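Tyrocidine synthase 3 (Brevibacillus parabrevis, PDB 4MRT) is a nonribosomal peptide synthetase that probably builds part of the antibiotic tyrocidine, its peptidyl carrier domain carrying intermediates on a phosphopantetheine arm. Local coordinates at residues E23-V28 / A44-A49. The protein carries 1 engineered substitution. Residues are numbered along the deposited sequence; the frame is centred on the assembly and turned at random.
Sequences ERVLGV and ALKAMA. Engineered in segment 44-49: Ala44 (natural residue Ser). With COA (coenzyme A), chain D.
Val25 meets Lys46 and Ala49 of helix 44-58, and Leu26, the last residue of helix 13-26, meets Lys46, an example of how a carrier-protein helix can contact a ligand at its first turn and pack against a neighbouring helix a few residues on. At Ala44, engineered from the natural serine, the backbone N donates a hydrogen bond of 2.9 Å to the phosphate oxygen O5A of coenzyme A (N-H...O angle 155°), a ligand also hydrogen-bonded to the chain of another protein. The helix dipole would be expected to favour the phosphate at this first-turn amide. In carrier domains of this family the phosphopantetheine arm is attached to a serine, consistent with the native residue here. Lys46 follows, using its aliphatic shaft more than its charge: its CB lies 3.7 Å from Val25 CG1, the two side chains running past each other in opposite directions, while Leu26 slants across the lysine chain, CD2 3.6 Å from CD. Val25 points toward helix 44-58, and with CG1 anti to the backbone N (chi1 168°) that methyl carries the contact, also lying 3.6 Å from Lys46 O. Beyond CD the lysine bends at chi4 (-33°), leaving NZ 3.5 Å from Val25 O, without a hydrogen bond. Shortening Lys46 to an alanine would probably strip Leu26 CD2 of its methylene partner. One turn on, Ala49 CB adds a looser apolar touch, 4.2 Å from Val25 CG1. Around this seam, Leu26 also packs on Phe37 and Ile40 of the intervening loop, Val25 touches Val50 of helix 44-58, and Ala47 turns away to meet Leu64 and Leu67 of helix 64-69.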
loop_
_atom_site.group_PDB
_atom_site.type_symbol
_atom_site.label_atom_id
_atom_site.label_comp_id
_atom_site.label_asym_id
_atom_site.label_seq_id
_atom_site.Cartn_x
_atom_site.Cartn_y
_atom_site.Cartn_z
ATOM N N GLU A 23 14.849 7.373 10.312
ATOM C CA GLU A 23 14.375 7.525 11.694
ATOM C C GLU A 23 13.354 8.646 11.816
ATOM O O GLU A 23 12.339 8.514 12.489
ATOM C CB GLU A 23 15.565 7.778 12.638
ATOM C CG GLU A 23 16.399 6.528 12.859
ATOM C CD GLU A 23 17.707 6.778 13.592
ATOM O OE1 GLU A 23 18.417 5.786 13.862
ATOM O OE2 GLU A 23 18.018 7.955 13.891
ATOM N N ARG A 24 13.640 9.748 11.147
ATOM C CA ARG A 24 12.771 10.908 11.139
ATOM C C ARG A 24 11.472 10.650 10.362
ATOM O O ARG A 24 10.408 11.105 10.769
ATOM C CB ARG A 24 13.569 12.079 10.545
ATOM C CG ARG A 24 12.844 13.111 9.702
ATOM C CD ARG A 24 13.842 13.687 8.709
ATOM N NE ARG A 24 15.075 14.119 9.385
ATOM C CZ ARG A 24 16.285 14.187 8.823
ATOM N NH1 ARG A 24 16.476 13.847 7.555
ATOM N NH2 ARG A 24 17.326 14.600 9.537
ATOM N N VAL A 25 11.572 9.927 9.242
ATOM C CA VAL A 25 10.406 9.590 8.419
ATOM C C VAL A 25 9.541 8.569 9.165
ATOM O O VAL A 25 8.334 8.729 9.260
ATOM C CB VAL A 25 10.833 9.121 6.999
ATOM C CG1 VAL A 25 9.672 8.490 6.223
ATOM C CG2 VAL A 25 11.361 10.289 6.198
ATOM N N LEU A 26 10.164 7.556 9.746
ATOM C CA LEU A 26 9.447 6.476 10.390
ATOM C C LEU A 26 9.094 6.689 11.870
ATOM O O LEU A 26 8.283 5.943 12.421
ATOM C CB LEU A 26 10.257 5.196 10.264
ATOM C CG LEU A 26 10.596 4.744 8.849
ATOM C CD1 LEU A 26 11.626 3.643 8.876
ATOM C CD2 LEU A 26 9.334 4.304 8.132
ATOM N N GLY A 27 9.700 7.672 12.529
ATOM C CA GLY A 27 9.483 7.870 13.985
ATOM C C GLY A 27 9.986 6.707 14.814
ATOM O O GLY A 27 9.337 6.280 15.777
ATOM N N VAL A 28 11.131 6.148 14.419
ATOM C CA VAL A 28 11.712 5.032 15.153
ATOM C C VAL A 28 13.192 5.319 15.284
ATOM O O VAL A 28 13.788 5.956 14.418
ATOM C CB VAL A 28 11.444 3.624 14.516
ATOM C CG1 VAL A 28 10.197 3.622 13.635
ATOM C CG2 VAL A 28 12.637 3.096 13.736
ATOM N N ALA A 44 4.538 2.819 1.308
ATOM C CA ALA A 44 4.754 3.557 0.086
ATOM C C ALA A 44 4.852 5.048 0.272
ATOM O O ALA A 44 5.731 5.667 -0.294
ATOM C CB ALA A 44 3.658 3.250 -0.905
ATOM N N LEU A 45 3.912 5.621 1.009
ATOM C CA LEU A 45 3.898 7.037 1.241
ATOM C C LEU A 45 5.207 7.482 1.902
ATOM O O LEU A 45 5.812 8.455 1.466
ATOM C CB LEU A 45 2.672 7.468 2.087
ATOM C CG LEU A 45 2.455 8.995 2.083
ATOM C CD1 LEU A 45 2.389 9.496 0.647
ATOM C CD2 LEU A 45 1.209 9.405 2.876
ATOM N N LYS A 46 5.644 6.753 2.910
ATOM C CA LYS A 46 6.911 7.067 3.586
ATOM C C LYS A 46 8.140 6.795 2.700
ATOM O O LYS A 46 9.155 7.450 2.860
ATOM C CB LYS A 46 7.028 6.313 4.897
ATOM C CG LYS A 46 6.095 6.848 5.969
ATOM C CD LYS A 46 6.292 6.070 7.250
ATOM C CE LYS A 46 5.354 6.481 8.376
ATOM N NZ LYS A 46 5.027 7.922 8.322
ATOM N N ALA A 47 8.041 5.845 1.758
ATOM C CA ALA A 47 9.120 5.633 0.791
ATOM C C ALA A 47 9.302 6.886 -0.075
ATOM O O ALA A 47 10.435 7.218 -0.421
ATOM C CB ALA A 47 8.850 4.395 -0.074
ATOM N N MET A 48 8.195 7.589 -0.394
ATOM C CA MET A 48 8.246 8.811 -1.234
ATOM C C MET A 48 8.983 9.905 -0.467
ATOM O O MET A 48 9.805 10.592 -1.033
ATOM C CB MET A 48 6.872 9.403 -1.584
ATOM C CG MET A 48 5.826 8.511 -2.231
ATOM S SD MET A 48 6.410 7.680 -3.703
ATOM C CE MET A 48 6.887 6.150 -2.927
ATOM N N ALA A 49 8.597 10.094 0.791
ATOM C CA ALA A 49 9.274 11.020 1.682
ATOM C C ALA A 49 10.751 10.679 1.790
ATOM O O ALA A 49 11.582 11.587 1.775
ATOM C CB ALA A 49 8.637 11.011 3.060
HETATM N N1A COA D . 0.657 -4.478 -6.989
HETATM C C2A COA D . -0.513 -4.607 -6.332
HETATM N N3A COA D . -0.619 -4.932 -5.046
HETATM C C4A COA D . 0.501 -5.183 -4.322
HETATM C C5A COA D . 1.817 -5.083 -4.959
HETATM C C6A COA D . 1.842 -4.705 -6.373
HETATM N N6A COA D . 3.023 -4.596 -7.011
HETATM N N7A COA D . 2.745 -5.372 -4.026
HETATM C C8A COA D . 2.079 -5.661 -2.887
HETATM N N9A COA D . 0.741 -5.559 -3.077
HETATM C C1B COA D . -0.319 -5.743 -2.056
HETATM C C2B COA D . 0.005 -6.812 -1.030
HETATM O O2B COA D . -1.192 -7.583 -0.800
HETATM C C3B COA D . 0.324 -5.987 0.211
HETATM O O3B COA D . -0.000 -6.648 1.426
HETATM P P3B COA D . 1.112 -7.244 2.441
HETATM O O7A COA D . 0.469 -7.226 3.793
HETATM O O8A COA D . 1.380 -8.651 1.977
HETATM O O9A COA D . 2.294 -6.344 2.276
HETATM C C4B COA D . -0.624 -4.825 0.030
HETATM O O4B COA D . -0.511 -4.505 -1.334
HETATM C C5B COA D . -0.340 -3.608 0.873
HETATM O O5B COA D . -1.036 -2.506 0.296
HETATM P P1A COA D . -0.847 -1.070 0.989
HETATM O O1A COA D . -1.225 -1.184 2.435
HETATM O O2A COA D . -1.611 -0.076 0.150
HETATM O O3A COA D . 0.732 -0.888 0.925
HETATM P P2A COA D . 1.461 0.475 0.484
HETATM O O4A COA D . 0.550 1.693 0.541
HETATM O O5A COA D . 2.765 0.556 1.294
HETATM O O6A COA D . 1.949 0.246 -1.052
HETATM C CBP COA D . 2.008 -0.662 -3.336
HETATM C CCP COA D . 1.629 -0.877 -1.863
HETATM C CDP COA D . 2.207 0.728 -3.923
HETATM C CEP COA D . 1.936 -1.857 -4.253
HETATM C CAP COA D . 3.579 -0.818 -3.082
HETATM O OAP COA D . 3.918 -1.978 -2.301
HETATM C C9P COA D . 4.489 -0.904 -4.320
HETATM O O9P COA D . 4.694 0.068 -5.046
HETATM N N8P COA D . 5.054 -2.083 -4.602
HETATM C C7P COA D . 5.857 -2.293 -5.806
HETATM C C6P COA D . 7.341 -2.044 -5.587
HETATM C C5P COA D . 8.142 -2.414 -6.831
HETATM O O5P COA D . 8.056 -1.666 -7.788
HETATM N N4P COA D . 8.920 -3.523 -6.809
HETATM C C3P COA D . 9.716 -3.986 -7.959
HETATM C C2P COA D . 11.235 -3.990 -7.738
HETATM S S1P COA D . 12.150 -4.330 -9.287
#